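Local coordinates for protein auracyanin A (Chloroflexus aurantiacus, PDB 2AAN) that probably serves as a soluble electron acceptor for alternative complex III, carrying electrons on a single blue-copper site, at residues A[21-26]-A[30-35]; A[47-52]-A[56-61]; A[85-90]-A[95-100]. All blocks are in the same frame, centred on the assembly; numbering follows the deposited sequence.

Interaction 1: residues A[21-26]-A[30-35]; sequences IEIGSK and LAFDKT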
ATOM      1  N   ILE A  21      10.045  -7.710  -1.364  1.00 12.43           N
ATOM      2  CA  ILE A  21       8.832  -8.348  -1.842  1.00 19.12           C
ATOM      3  C   ILE A  21       8.372  -7.570  -3.074  1.00 17.86           C
ATOM      4  O   ILE A  21       8.175  -6.350  -3.025  1.00 21.84           O
ATOM      5  CB  ILE A  21       7.740  -8.363  -0.792  1.00 16.65           C
ATOM      6  CG1 ILE A  21       8.144  -9.257   0.367  1.00 25.91           C
ATOM      7  CG2 ILE A  21       6.436  -8.857  -1.415  1.00 21.08           C
ATOM      8  CD1 ILE A  21       7.253  -9.081   1.554  1.00 27.42           C
ATOM      9  N   GLU A  22       8.236  -8.286  -4.188  1.00 15.10           N
ATOM     10  CA  GLU A  22       7.785  -7.687  -5.439  1.00 18.56           C
ATOM     11  C   GLU A  22       6.272  -7.691  -5.440  1.00 21.91           C
ATOM     12  O   GLU A  22       5.657  -8.683  -5.115  1.00 16.35           O
ATOM     13  CB  GLU A  22       8.239  -8.499  -6.639  1.00 23.44           C
ATOM     14  CG  GLU A  22       9.640  -9.003  -6.588  1.00 31.36           C
ATOM     15  CD  GLU A  22      10.632  -7.989  -7.016  1.00 38.60           C
ATOM     16  OE1 GLU A  22      11.833  -8.320  -6.953  1.00 49.63           O
ATOM     17  OE2 GLU A  22      10.237  -6.875  -7.425  1.00 41.10           O
ATOM     18  N   ILE A  23       5.667  -6.580  -5.813  1.00 16.24           N
ATOM     19  CA  ILE A  23       4.219  -6.565  -5.984  1.00 10.68           C
ATOM     20  C   ILE A  23       3.905  -5.559  -7.037  1.00 16.15           C
ATOM     21  O   ILE A  23       4.687  -4.644  -7.270  1.00 16.09           O
ATOM     22  CB  ILE A  23       3.473  -6.276  -4.648  1.00 13.25           C
ATOM     23  CG1 ILE A  23       1.964  -6.411  -4.806  1.00 13.66           C
ATOM     24  CG2 ILE A  23       3.886  -4.916  -4.068  1.00 17.56           C
ATOM     25  CD1 ILE A  23       1.225  -6.410  -3.497  1.00 15.42           C
ATOM     26  N   GLY A  24       2.767  -5.726  -7.701  1.00 17.67           N
ATOM     27  CA  GLY A  24       2.417  -4.772  -8.730  1.00 19.05           C
ATOM     28  C   GLY A  24       0.927  -4.625  -8.828  1.00 18.70           C
ATOM     29  O   GLY A  24       0.188  -5.208  -8.064  1.00 16.86           O
ATOM     30  N   SER A  25       0.497  -3.807  -9.766  1.00 14.10           N
ATOM     31  CA  SER A  25      -0.900  -3.764 -10.129  1.00  9.79           C
ATOM     32  C   SER A  25      -1.176  -5.010 -10.993  1.00 12.61           C
ATOM     33  O   SER A  25      -0.316  -5.512 -11.702  1.00 16.08           O
ATOM     34  CB  SER A  25      -1.233  -2.494 -10.862  1.00 13.07           C
ATOM     35  OG  SER A  25      -0.693  -2.478 -12.168  1.00 15.36           O
ATOM     36  N   LYS A  26      -2.402  -5.482 -10.949  1.00 14.79           N
ATOM     37  CA  LYS A  26      -2.815  -6.583 -11.814  1.00 13.09           C
ATOM     38  C   LYS A  26      -3.144  -5.935 -13.151  1.00 18.58           C
ATOM     39  O   LYS A  26      -4.288  -5.636 -13.454  1.00 16.63           O
ATOM     40  CB  LYS A  26      -3.993  -7.297 -11.205  1.00 14.74           C
ATOM     41  CG  LYS A  26      -4.365  -8.571 -11.957  1.00 23.97           C
ATOM     42  CD  LYS A  26      -5.741  -9.054 -11.600  1.00 24.85           C
ATOM     43  CE  LYS A  26      -6.243 -10.080 -12.614  1.00 23.16           C
ATOM     44  NZ  LYS A  26      -5.378 -11.276 -12.558  1.00 30.21           N
ATOM     45  N   LEU A  30      -8.002  -2.605 -11.019  1.00 15.31           N
ATOM     46  CA  LEU A  30      -7.944  -1.959  -9.736  1.00 17.56           C
ATOM     47  C   LEU A  30      -7.709  -3.067  -8.685  1.00 21.98           C
ATOM     48  O   LEU A  30      -8.587  -3.419  -7.915  1.00 16.61           O
ATOM     49  CB  LEU A  30      -9.229  -1.185  -9.475  1.00 20.43           C
ATOM     50  CG  LEU A  30      -9.298   0.230 -10.063  1.00 19.23           C
ATOM     51  CD1 LEU A  30      -8.538   0.513 -11.345  1.00 28.21           C
ATOM     52  CD2 LEU A  30     -10.644   0.743 -10.129  1.00 19.55           C
ATOM     53  N   ALA A  31      -6.489  -3.587  -8.678  1.00 18.75           N
ATOM     54  CA  ALA A  31      -6.125  -4.765  -7.895  1.00 14.37           C
ATOM     55  C   ALA A  31      -4.634  -4.802  -7.851  1.00 17.45           C
ATOM     56  O   ALA A  31      -3.968  -4.437  -8.840  1.00 16.15           O
ATOM     57  CB  ALA A  31      -6.625  -6.047  -8.564  1.00 13.85           C
ATOM     58  N   PHE A  32      -4.120  -5.266  -6.723  1.00 15.41           N
ATOM     59  CA  PHE A  32      -2.738  -5.706  -6.629  1.00 13.95           C
ATOM     60  C   PHE A  32      -2.659  -7.096  -7.222  1.00 12.84           C
ATOM     61  O   PHE A  32      -3.604  -7.894  -7.125  1.00 14.11           O
ATOM     62  CB  PHE A  32      -2.253  -5.714  -5.184  1.00 13.52           C
ATOM     63  CG  PHE A  32      -2.201  -4.351  -4.537  1.00  8.99           C
ATOM     64  CD1 PHE A  32      -3.154  -3.973  -3.617  1.00 13.47           C
ATOM     65  CD2 PHE A  32      -1.150  -3.496  -4.805  1.00 14.08           C
ATOM     66  CE1 PHE A  32      -3.079  -2.721  -2.991  1.00 11.01           C
ATOM     67  CE2 PHE A  32      -1.077  -2.251  -4.226  1.00 15.51           C
ATOM     68  CZ  PHE A  32      -2.060  -1.850  -3.325  1.00 14.14           C
ATOM     69  N   ASP A  33      -1.516  -7.414  -7.791  1.00 12.72           N
ATOM     70  CA  ASP A  33      -1.277  -8.765  -8.322  1.00 17.14           C
ATOM     71  C   ASP A  33      -0.950  -9.831  -7.296  1.00 17.10           C
ATOM     72  O   ASP A  33      -0.771 -10.960  -7.654  1.00 18.33           O
ATOM     73  CB  ASP A  33      -0.242  -8.777  -9.446  1.00 15.75           C
ATOM     74  CG  ASP A  33       1.187  -8.432  -9.030  1.00 21.16           C
ATOM     75  OD1 ASP A  33       1.552  -8.283  -7.855  1.00 21.81           O
ATOM     76  OD2 ASP A  33       1.996  -8.351  -9.977  1.00 29.73           O
ATOM     77  N   LYS A  34      -0.830  -9.431  -6.038  1.00 14.90           N
ATOM     78  CA  LYS A  34      -0.726 -10.318  -4.911  1.00 15.24           C
ATOM     79  C   LYS A  34      -1.691  -9.763  -3.850  1.00 13.16           C
ATOM     80  O   LYS A  34      -1.664  -8.553  -3.504  1.00 14.36           O
ATOM     81  CB  LYS A  34       0.709 -10.346  -4.345  1.00 18.54           C
ATOM     82  CG  LYS A  34       1.809 -10.701  -5.347  1.00 17.90           C
ATOM     83  CD  LYS A  34       3.141 -10.893  -4.657  1.00 22.56           C
ATOM     84  CE  LYS A  34       4.246 -11.339  -5.594  1.00 18.64           C
ATOM     85  NZ  LYS A  34       5.546 -11.367  -4.803  1.00 16.13           N
ATOM     86  N   THR A  35      -2.523 -10.648  -3.323  1.00 11.76           N
ATOM     87  CA  THR A  35      -3.506 -10.259  -2.315  1.00 11.23           C
ATOM     88  C   THR A  35      -3.086 -10.729  -0.946  1.00 18.90           C
ATOM     89  O   THR A  35      -3.747 -10.413   0.046  1.00 14.08           O
ATOM     90  CB  THR A  35      -4.936 -10.791  -2.574  1.00 18.73           C
ATOM     91  OG1 THR A  35      -4.930 -12.217  -2.720  1.00 13.79           O
ATOM     92  CG2 THR A  35      -5.541 -10.107  -3.760  1.00 20.96           C
TER
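Lys34 runs its extended side chain alongside residues 21-24, and NZ finishes on the backbone oxygen of Glu22, donating a 2.7 Å hydrogen bond to Glu22 O within the plane of that carbonyl. The root of the same side chain does apolar work, since Lys34 CB lies 4.1 Å from Ile23 CD1. Ile23 reaches over because CG1 stands opposite the backbone N (chi1 -174°), which carries CD1 obliquely across to residues 30-35, 3.9 Å from Phe32 CB. Asp33 takes a different first torsion: its CG sits between its own N and carbonyl carbon, folding the carboxylate back over Gly24. Gly24 N donates to Asp33 OD1 at 2.8 Å, meeting the oxygen from above the carboxylate, 54° out of its plane. In return Asp33 N gives a nearly straight bond to Gly24 O (2.8 Å, 167° at the hydrogen). One residue thus satisfies both polar backbone atoms of a buried glycine. Further along, Lys26 N donates to Ala31 O, completing a lone antiparallel bridge in which Ser25 faces Phe32. The Phe32 ring turns to the interior, edge-to-face with Tyr121 and Trp60 and against Met132, a copper ligand. A short reversal of this kind, tying residues 24-26 to the loop leading into strand 36-39, is one of the connections that carry the cupredoxin fold from one sheet to the other.

Interaction 2: residues A[47-52]-A[56-61]; sequences IRFKNN and QQHNWI. With CU (copper (II) ion), chain B.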
ATOM      1  N   ILE A  47       9.288  -3.245  -0.069  1.00 14.31           N
ATOM      2  CA  ILE A  47       8.248  -3.447  -1.079  1.00 11.50           C
ATOM      3  C   ILE A  47       8.658  -2.704  -2.343  1.00 12.53           C
ATOM      4  O   ILE A  47       8.951  -1.508  -2.314  1.00 19.22           O
ATOM      5  CB  ILE A  47       6.862  -2.950  -0.574  1.00 17.46           C
ATOM      6  CG1 ILE A  47       6.406  -3.768   0.644  1.00 20.27           C
ATOM      7  CG2 ILE A  47       5.850  -2.963  -1.723  1.00 24.69           C
ATOM      8  CD1 ILE A  47       5.904  -5.113   0.331  1.00 21.81           C
ATOM      9  N   ARG A  48       8.791  -3.455  -3.411  1.00 14.15           N
ATOM     10  CA  ARG A  48       9.062  -2.914  -4.713  1.00 18.05           C
ATOM     11  C   ARG A  48       7.771  -3.047  -5.517  1.00 19.34           C
ATOM     12  O   ARG A  48       7.398  -4.123  -5.960  1.00 14.74           O
ATOM     13  CB  ARG A  48      10.214  -3.673  -5.353  1.00 18.84           C
ATOM     14  CG  ARG A  48      10.659  -3.123  -6.707  1.00 24.43           C
ATOM     15  CD  ARG A  48      11.911  -3.844  -7.212  1.00 34.34           C
ATOM     16  NE  ARG A  48      12.211  -3.492  -8.598  1.00 43.97           N
ATOM     17  CZ  ARG A  48      12.860  -2.390  -8.989  1.00 52.87           C
ATOM     18  NH1 ARG A  48      13.313  -1.497  -8.102  1.00 53.03           N
ATOM     19  NH2 ARG A  48      13.060  -2.178 -10.289  1.00 54.25           N
ATOM     20  N   PHE A  49       7.075  -1.931  -5.656  1.00 13.82           N
ATOM     21  CA  PHE A  49       5.768  -1.890  -6.257  1.00 15.58           C
ATOM     22  C   PHE A  49       5.891  -1.421  -7.675  1.00 16.65           C
ATOM     23  O   PHE A  49       6.367  -0.334  -7.938  1.00 17.13           O
ATOM     24  CB  PHE A  49       4.890  -0.953  -5.455  1.00 16.98           C
ATOM     25  CG  PHE A  49       3.526  -0.761  -6.012  1.00 10.52           C
ATOM     26  CD1 PHE A  49       2.729  -1.825  -6.331  1.00 12.68           C
ATOM     27  CD2 PHE A  49       3.024   0.522  -6.208  1.00 25.43           C
ATOM     28  CE1 PHE A  49       1.438  -1.653  -6.808  1.00 16.53           C
ATOM     29  CE2 PHE A  49       1.743   0.703  -6.711  1.00 30.50           C
ATOM     30  CZ  PHE A  49       0.952  -0.416  -7.036  1.00 22.18           C
ATOM     31  N   LYS A  50       5.485  -2.289  -8.577  1.00 12.32           N
ATOM     32  CA  LYS A  50       5.581  -2.036  -9.987  1.00 16.69           C
ATOM     33  C   LYS A  50       4.194  -1.709 -10.516  1.00 20.28           C
ATOM     34  O   LYS A  50       3.258  -2.533 -10.460  1.00 15.25           O
ATOM     35  CB  LYS A  50       6.118  -3.263 -10.702  1.00 19.66           C
ATOM     36  CG  LYS A  50       6.408  -3.042 -12.180  1.00 25.98           C
ATOM     37  CD  LYS A  50       6.876  -4.366 -12.808  1.00 30.29           C
ATOM     38  CE  LYS A  50       7.410  -4.179 -14.237  1.00 39.49           C
ATOM     39  NZ  LYS A  50       6.602  -3.209 -15.036  1.00 48.00           N
ATOM     40  N   ASN A  51       4.051  -0.497 -11.023  1.00 19.56           N
ATOM     41  CA  ASN A  51       2.818  -0.123 -11.694  1.00 14.56           C
ATOM     42  C   ASN A  51       2.804  -0.706 -13.085  1.00 15.71           C
ATOM     43  O   ASN A  51       3.531  -0.257 -13.959  1.00 18.77           O
ATOM     44  CB  ASN A  51       2.661   1.409 -11.752  1.00 16.62           C
ATOM     45  CG  ASN A  51       1.284   1.818 -12.164  1.00 14.02           C
ATOM     46  OD1 ASN A  51       0.479   0.967 -12.565  1.00 13.47           O
ATOM     47  ND2 ASN A  51       0.972   3.098 -12.038  1.00 16.63           N
ATOM     48  N   ASN A  52       1.953  -1.694 -13.307  1.00 15.97           N
ATOM     49  CA  ASN A  52       1.843  -2.349 -14.612  1.00 13.20           C
ATOM     50  C   ASN A  52       0.806  -1.716 -15.527  1.00 23.22           C
ATOM     51  O   ASN A  52       0.454  -2.281 -16.553  1.00 18.20           O
ATOM     52  CB  ASN A  52       1.522  -3.831 -14.390  1.00 17.27           C
ATOM     53  CG  ASN A  52       2.684  -4.565 -13.774  1.00 18.88           C
ATOM     54  OD1 ASN A  52       3.774  -4.538 -14.326  1.00 18.90           O
ATOM     55  ND2 ASN A  52       2.470  -5.217 -12.627  1.00 18.22           N
ATOM     56  N   GLN A  56      -2.787   4.570 -14.944  1.00 13.19           N
ATOM     57  CA  GLN A  56      -3.291   4.678 -13.610  1.00 12.33           C
ATOM     58  C   GLN A  56      -2.106   5.144 -12.820  1.00 16.54           C
ATOM     59  O   GLN A  56      -0.956   4.886 -13.225  1.00 17.20           O
ATOM     60  CB  GLN A  56      -3.743   3.327 -13.139  1.00 17.85           C
ATOM     61  CG  GLN A  56      -4.921   2.799 -13.878  1.00 16.27           C
ATOM     62  CD  GLN A  56      -6.217   3.434 -13.434  1.00 19.88           C
ATOM     63  OE1 GLN A  56      -6.260   4.214 -12.468  1.00 20.33           O
ATOM     64  NE2 GLN A  56      -7.294   3.048 -14.087  1.00 17.92           N
ATOM     65  N   GLN A  57      -2.400   5.877 -11.749  1.00 14.29           N
ATOM     66  CA  GLN A  57      -1.473   6.022 -10.638  1.00 18.27           C
ATOM     67  C   GLN A  57      -1.915   5.042  -9.579  1.00 16.50           C
ATOM     68  O   GLN A  57      -3.079   4.747  -9.482  1.00 11.59           O
ATOM     69  CB  GLN A  57      -1.410   7.471 -10.081  1.00 19.93           C
ATOM     70  CG  GLN A  57      -2.716   8.183 -10.055  1.00 21.21           C
ATOM     71  CD  GLN A  57      -2.651   9.562  -9.501  1.00 19.55           C
ATOM     72  OE1 GLN A  57      -1.618  10.014  -9.012  1.00 16.54           O
ATOM     73  NE2 GLN A  57      -3.781  10.249  -9.558  1.00 16.06           N
ATOM     74  N   HIS A  58      -0.971   4.551  -8.793  1.00 13.48           N
ATOM     75  CA  HIS A  58      -1.257   3.684  -7.661  1.00 14.40           C
ATOM     76  C   HIS A  58      -0.259   3.964  -6.543  1.00  9.54           C
ATOM     77  O   HIS A  58       0.886   4.353  -6.789  1.00 11.68           O
ATOM     78  CB  HIS A  58      -1.054   2.221  -8.024  1.00 14.53           C
ATOM     79  CG  HIS A  58      -2.012   1.677  -9.044  1.00 11.59           C
ATOM     80  ND1 HIS A  58      -3.359   1.519  -8.800  1.00 14.17           N
ATOM     81  CD2 HIS A  58      -1.807   1.249 -10.317  1.00 13.59           C
ATOM     82  CE1 HIS A  58      -3.944   1.014  -9.876  1.00 17.14           C
ATOM     83  NE2 HIS A  58      -3.017   0.812 -10.804  1.00 12.11           N
ATOM     84  N   ASN A  59      -0.654   3.578  -5.344  1.00 13.20           N
ATOM     85  CA  ASN A  59       0.303   3.444  -4.254  1.00 13.76           C
ATOM     86  C   ASN A  59       0.048   2.169  -3.463  1.00 16.63           C
ATOM     87  O   ASN A  59      -0.871   1.402  -3.774  1.00 12.55           O
ATOM     88  CB  ASN A  59       0.357   4.715  -3.380  1.00 12.45           C
ATOM     89  CG  ASN A  59      -0.974   5.096  -2.774  1.00 12.62           C
ATOM     90  OD1 ASN A  59      -1.827   4.260  -2.614  1.00 15.09           O
ATOM     91  ND2 ASN A  59      -1.153   6.385  -2.426  1.00 13.32           N
ATOM     92  N   TRP A  60       0.918   1.925  -2.496  1.00 13.72           N
ATOM     93  CA  TRP A  60       0.836   0.750  -1.592  1.00  7.70           C
ATOM     94  C   TRP A  60       1.037   1.303  -0.216  1.00 14.27           C
ATOM     95  O   TRP A  60       2.123   1.770   0.084  1.00 11.88           O
ATOM     96  CB  TRP A  60       1.926  -0.266  -1.906  1.00 11.35           C
ATOM     97  CG  TRP A  60       1.881  -1.521  -1.084  1.00 13.33           C
ATOM     98  CD1 TRP A  60       1.309  -2.689  -1.438  1.00 11.90           C
ATOM     99  CD2 TRP A  60       2.515  -1.748   0.181  1.00 14.74           C
ATOM    100  NE1 TRP A  60       1.456  -3.625  -0.428  1.00 15.35           N
ATOM    101  CE2 TRP A  60       2.221  -3.080   0.565  1.00 14.76           C
ATOM    102  CE3 TRP A  60       3.257  -0.955   1.046  1.00 17.02           C
ATOM    103  CZ2 TRP A  60       2.641  -3.624   1.776  1.00 15.11           C
ATOM    104  CZ3 TRP A  60       3.677  -1.499   2.250  1.00 13.49           C
ATOM    105  CH2 TRP A  60       3.393  -2.826   2.592  1.00 15.99           C
ATOM    106  N   ILE A  61      -0.036   1.295   0.568  1.00 13.24           N
ATOM    107  CA  ILE A  61      -0.043   1.864   1.899  1.00 14.58           C
ATOM    108  C   ILE A  61      -0.431   0.780   2.908  1.00 16.57           C
ATOM    109  O   ILE A  61      -1.503   0.176   2.811  1.00 14.95           O
ATOM    110  CB  ILE A  61      -1.051   3.032   1.999  1.00 17.40           C
ATOM    111  CG1 ILE A  61      -0.871   4.049   0.853  1.00 13.52           C
ATOM    112  CG2 ILE A  61      -1.013   3.707   3.364  1.00 17.92           C
ATOM    113  CD1 ILE A  61       0.474   4.742   0.696  1.00 20.79           C
TER
HETATM  114 CU    CU B 140      -4.446   2.238  -7.204  1.00 13.33          CU
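His58 projects its CB against the rim of the Phe49 ring, and from there its atoms lead outward to the metal. CB lies near the plane of that ring, 3.4 Å from Phe49 CE2, the side chains crossing at about a right angle. With CG turned away from the carbonyl carbon (chi1 -66°), the imidazole swings so that CG comes only loosely near Phe49 CZ, at 4.1 Å, while its two branches face different partners. On one branch, His58 ND1 binds copper at 2.1 Å, and His58 CE1 beside it lies 3.0 Å from the metal. On the other, His58 CD2 abuts Asn51 OD1 at 3.2 Å, the oxygen lying at the ring edge with amide and imidazole planes 65° apart. The tip, His58 NE2, stays 3.9 Å from Asn51 OD1, too far for a bond. This is the cupredoxin metal centre, where a histidine from the loop after strand 44-50 joins Cys123, His128 and Met132 from later in the chain. Asn51 belongs to the second shell: its ND2 gives a 2.9 Å hydrogen bond to Gln56 O, approaching from above that carbonyl's plane, and OD1 also accepts from Ser53 N, so both ends of the amide are tied to the loop that carries the histidine. Toward Ile47 the contact is apolar. Trp60 CB lies over one face of the Phe49 ring. Ile47 sets CG1 over the six-membered ring of Trp60 in a CH-pi contact, 3.8 Å from CG1 to the ring centroid and 15° off its normal, while Phe32 meets the same indole edge-to-face.

Interaction 3: residues A[85-90]-A[95-100]; sequences NYLPAD and IAESPL. With SO4 (sulfate ion), chain C.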
ATOM      1  N   ASN A  85       0.291  12.368  -1.651  1.00 17.06           N
ATOM      2  CA  ASN A  85       0.147  10.942  -1.919  1.00 18.45           C
ATOM      3  C   ASN A  85      -1.274  10.491  -1.618  1.00 17.20           C
ATOM      4  O   ASN A  85      -1.482   9.365  -1.215  1.00 17.76           O
ATOM      5  CB  ASN A  85       1.175  10.134  -1.086  1.00 16.36           C
ATOM      6  CG  ASN A  85       1.483   8.706  -1.669  1.00 19.07           C
ATOM      7  OD1 ASN A  85       1.018   8.319  -2.743  1.00 21.79           O
ATOM      8  ND2 ASN A  85       2.287   7.946  -0.937  1.00 16.22           N
ATOM      9  N   TYR A  86      -2.262  11.365  -1.829  1.00 12.43           N
ATOM     10  CA  TYR A  86      -3.652  11.036  -1.501  1.00 13.36           C
ATOM     11  C   TYR A  86      -3.713  10.419  -0.118  1.00 16.89           C
ATOM     12  O   TYR A  86      -4.375   9.404   0.090  1.00 10.70           O
ATOM     13  CB  TYR A  86      -4.262  10.092  -2.537  1.00 11.62           C
ATOM     14  CG  TYR A  86      -4.307  10.687  -3.934  1.00 14.85           C
ATOM     15  CD1 TYR A  86      -3.390  10.312  -4.890  1.00 15.92           C
ATOM     16  CD2 TYR A  86      -5.264  11.636  -4.285  1.00 17.12           C
ATOM     17  CE1 TYR A  86      -3.435  10.846  -6.179  1.00 12.90           C
ATOM     18  CE2 TYR A  86      -5.316  12.185  -5.581  1.00 12.72           C
ATOM     19  CZ  TYR A  86      -4.377  11.774  -6.515  1.00 12.12           C
ATOM     20  OH  TYR A  86      -4.404  12.306  -7.788  1.00 13.46           O
ATOM     21  N   LEU A  87      -3.030  11.046   0.833  1.00 16.53           N
ATOM     22  CA  LEU A  87      -3.021  10.549   2.213  1.00 14.30           C
ATOM     23  C   LEU A  87      -3.141  11.683   3.203  1.00 15.74           C
ATOM     24  O   LEU A  87      -2.773  12.814   2.904  1.00 13.80           O
ATOM     25  CB  LEU A  87      -1.707   9.829   2.495  1.00 17.10           C
ATOM     26  CG  LEU A  87      -1.568   8.404   1.999  1.00 16.46           C
ATOM     27  CD1 LEU A  87      -0.146   7.983   2.321  1.00 19.95           C
ATOM     28  CD2 LEU A  87      -2.567   7.481   2.655  1.00 23.42           C
ATOM     29  N   PRO A  88      -3.668  11.379   4.392  1.00 14.63           N
ATOM     30  CA  PRO A  88      -3.647  12.365   5.476  1.00 16.21           C
ATOM     31  C   PRO A  88      -2.253  12.565   6.056  1.00 16.55           C
ATOM     32  O   PRO A  88      -1.431  11.627   6.095  1.00 15.97           O
ATOM     33  CB  PRO A  88      -4.557  11.747   6.529  1.00 14.52           C
ATOM     34  CG  PRO A  88      -4.455  10.317   6.300  1.00 16.53           C
ATOM     35  CD  PRO A  88      -4.274  10.111   4.811  1.00 17.96           C
ATOM     36  N   ALA A  89      -2.015  13.788   6.522  1.00 15.31           N
ATOM     37  CA  ALA A  89      -0.760  14.162   7.183  1.00 13.13           C
ATOM     38  C   ALA A  89      -0.641  13.479   8.569  1.00 15.48           C
ATOM     39  O   ALA A  89       0.448  13.276   9.076  1.00 13.89           O
ATOM     40  CB  ALA A  89      -0.684  15.663   7.323  1.00 14.63           C
ATOM     41  N   ASP A  90      -1.777  13.094   9.140  1.00 11.69           N
ATOM     42  CA  ASP A  90      -1.811  12.261  10.336  1.00 11.43           C
ATOM     43  C   ASP A  90      -1.442  10.819   9.964  1.00 19.05           C
ATOM     44  O   ASP A  90      -2.141  10.118   9.179  1.00 14.83           O
ATOM     45  CB  ASP A  90      -3.188  12.348  10.983  1.00 15.69           C
ATOM     46  CG  ASP A  90      -3.310  11.545  12.284  1.00 19.99           C
ATOM     47  OD1 ASP A  90      -2.380  10.797  12.667  1.00 20.14           O
ATOM     48  OD2 ASP A  90      -4.385  11.667  12.914  1.00 17.61           O
ATOM     49  N   ILE A  95       1.532   2.650   8.739  1.00 11.26           N
ATOM     50  CA  ILE A  95       2.785   2.007   9.108  1.00 11.74           C
ATOM     51  C   ILE A  95       3.874   2.301   8.095  1.00 16.15           C
ATOM     52  O   ILE A  95       5.047   2.539   8.459  1.00 15.60           O
ATOM     53  CB  ILE A  95       2.601   0.491   9.265  1.00 12.65           C
ATOM     54  CG1 ILE A  95       1.620   0.213  10.420  1.00 16.89           C
ATOM     55  CG2 ILE A  95       3.929  -0.159   9.554  1.00 21.36           C
ATOM     56  CD1 ILE A  95       1.137  -1.196  10.503  1.00 21.10           C
ATOM     57  N   ALA A  96       3.508   2.236   6.822  1.00 11.83           N
ATOM     58  CA  ALA A  96       4.463   2.505   5.754  1.00 14.43           C
ATOM     59  C   ALA A  96       3.718   2.985   4.518  1.00 17.80           C
ATOM     60  O   ALA A  96       2.543   2.618   4.331  1.00 16.10           O
ATOM     61  CB  ALA A  96       5.271   1.244   5.463  1.00 16.40           C
ATOM     62  N   GLU A  97       4.384   3.842   3.725  1.00 17.63           N
ATOM     63  CA  GLU A  97       3.820   4.383   2.497  1.00 12.39           C
ATOM     64  C   GLU A  97       4.786   4.272   1.346  1.00 15.59           C
ATOM     65  O   GLU A  97       5.889   4.828   1.402  1.00 16.18           O
ATOM     66  CB  GLU A  97       3.507   5.886   2.596  1.00 20.01           C
ATOM     67  CG  GLU A  97       2.715   6.382   3.723  1.00 18.74           C
ATOM     68  CD  GLU A  97       2.787   7.925   3.826  1.00 19.24           C
ATOM     69  OE1 GLU A  97       3.332   8.592   2.918  1.00 26.27           O
ATOM     70  OE2 GLU A  97       2.286   8.470   4.812  1.00 23.48           O
ATOM     71  N   SER A  98       4.353   3.622   0.272  1.00 13.40           N
ATOM     72  CA  SER A  98       5.090   3.721  -0.976  1.00 13.44           C
ATOM     73  C   SER A  98       4.967   5.161  -1.505  1.00 12.35           C
ATOM     74  O   SER A  98       3.974   5.847  -1.276  1.00 13.92           O
ATOM     75  CB  SER A  98       4.607   2.727  -2.026  1.00 20.54           C
ATOM     76  OG  SER A  98       3.458   3.218  -2.660  1.00 16.16           O
ATOM     77  N   PRO A  99       5.989   5.623  -2.219  1.00 19.94           N
ATOM     78  CA  PRO A  99       5.782   6.796  -3.026  1.00 17.12           C
ATOM     79  C   PRO A  99       4.628   6.523  -4.000  1.00 21.59           C
ATOM     80  O   PRO A  99       4.281   5.367  -4.244  1.00 19.91           O
ATOM     81  CB  PRO A  99       7.108   6.909  -3.787  1.00 17.69           C
ATOM     82  CG  PRO A  99       8.074   6.234  -2.953  1.00 20.31           C
ATOM     83  CD  PRO A  99       7.344   5.094  -2.367  1.00 16.26           C
ATOM     84  N   LEU A 100       4.070   7.583  -4.569  1.00 15.37           N
ATOM     85  CA  LEU A 100       3.039   7.477  -5.560  1.00 16.13           C
ATOM     86  C   LEU A 100       3.622   7.030  -6.873  1.00 18.03           C
ATOM     87  O   LEU A 100       4.539   7.642  -7.380  1.00 16.87           O
ATOM     88  CB  LEU A 100       2.380   8.825  -5.739  1.00 19.96           C
ATOM     89  CG  LEU A 100       1.092   8.965  -6.536  1.00 19.95           C
ATOM     90  CD1 LEU A 100      -0.013   8.075  -6.044  1.00 20.03           C
ATOM     91  CD2 LEU A 100       0.633  10.392  -6.421  1.00 18.16           C
TER
HETATM   92  S   SO4 C 143      -4.130  17.213   6.516  0.50 24.93           S
HETATM   93  O1  SO4 C 143      -5.023  18.162   5.876  0.50 31.01           O
HETATM   94  O2  SO4 C 143      -3.007  16.925   5.634  0.50 36.43           O
HETATM   95  O3  SO4 C 143      -3.629  17.840   7.722  0.50 10.58           O
HETATM   96  O4  SO4 C 143      -4.786  15.932   6.697  0.50 20.36           O
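Asn85 drives its amide into the backbone of residues 95-100, where ND2 donates to Ser98 O at 2.7 Å, almost in line with the carbonyl bond. The torsion that sets CG opposite the backbone N (chi1 -158°) also lays Asn85 OD1 against Leu100, 3.3 Å from Leu100 CB, as the two side chains slide past each other in opposite directions. That oxygen accepts from Asn59 ND2 as well, so the amide oxygen and nitrogen each have a partner. An alanine here removes the amide and is likely to cost Ser98 O and Asn59 ND2 these bonds while opening a gap beside Leu100. Close by, Leu87 CD1 presses on the carboxylate carbon of Glu97, 3.3 Å from Glu97 CD, and Tyr86 CE1 lies obliquely against Leu100 CD2 at a relaxed 4.1 Å. The far end contrasts sharply. Beyond Leu87, the loop through Ala89 and Asp90 leaves the strand and is exposed; Ala89 N makes a weak 3.4 Å hydrogen bond to sulfate O2, the ion probably coming from the crystallisation liquor. Glu97 stands between these two regimes, its OE2 in a salt bridge with Lys91, which also bonds to Pro88 O. With the inner amide gripped by directional bonds and the outer carboxylate by charge, the loop's position against residues 95-100 probably rests largely on polar links supplemented by leucine packing.

Overall arrangement
The three contacts follow in series along the chain. Interactions 1 and 2 have centres 8 Å apart and share a sheet, because strands 19-24 and 44-50 are parallel neighbours in it; Ile23 O and Lys50 N, 2.8 Å apart, are probably hydrogen-bonded. Interaction 3 belongs to the other sheet, through its edge strand 94-97. Its centre lies 12 Å from that of interaction 2, and the two touch where Gln57 NE2 meets Tyr86 OH and Trp60 N meets Ser98 OG. Interactions 1 and 3, with centres 18 Å apart, lie on opposite sides of the chain's centre. Segment 56-61, which supplies the copper ligand His58, lies between them, so the metal is probably held where both sheets meet.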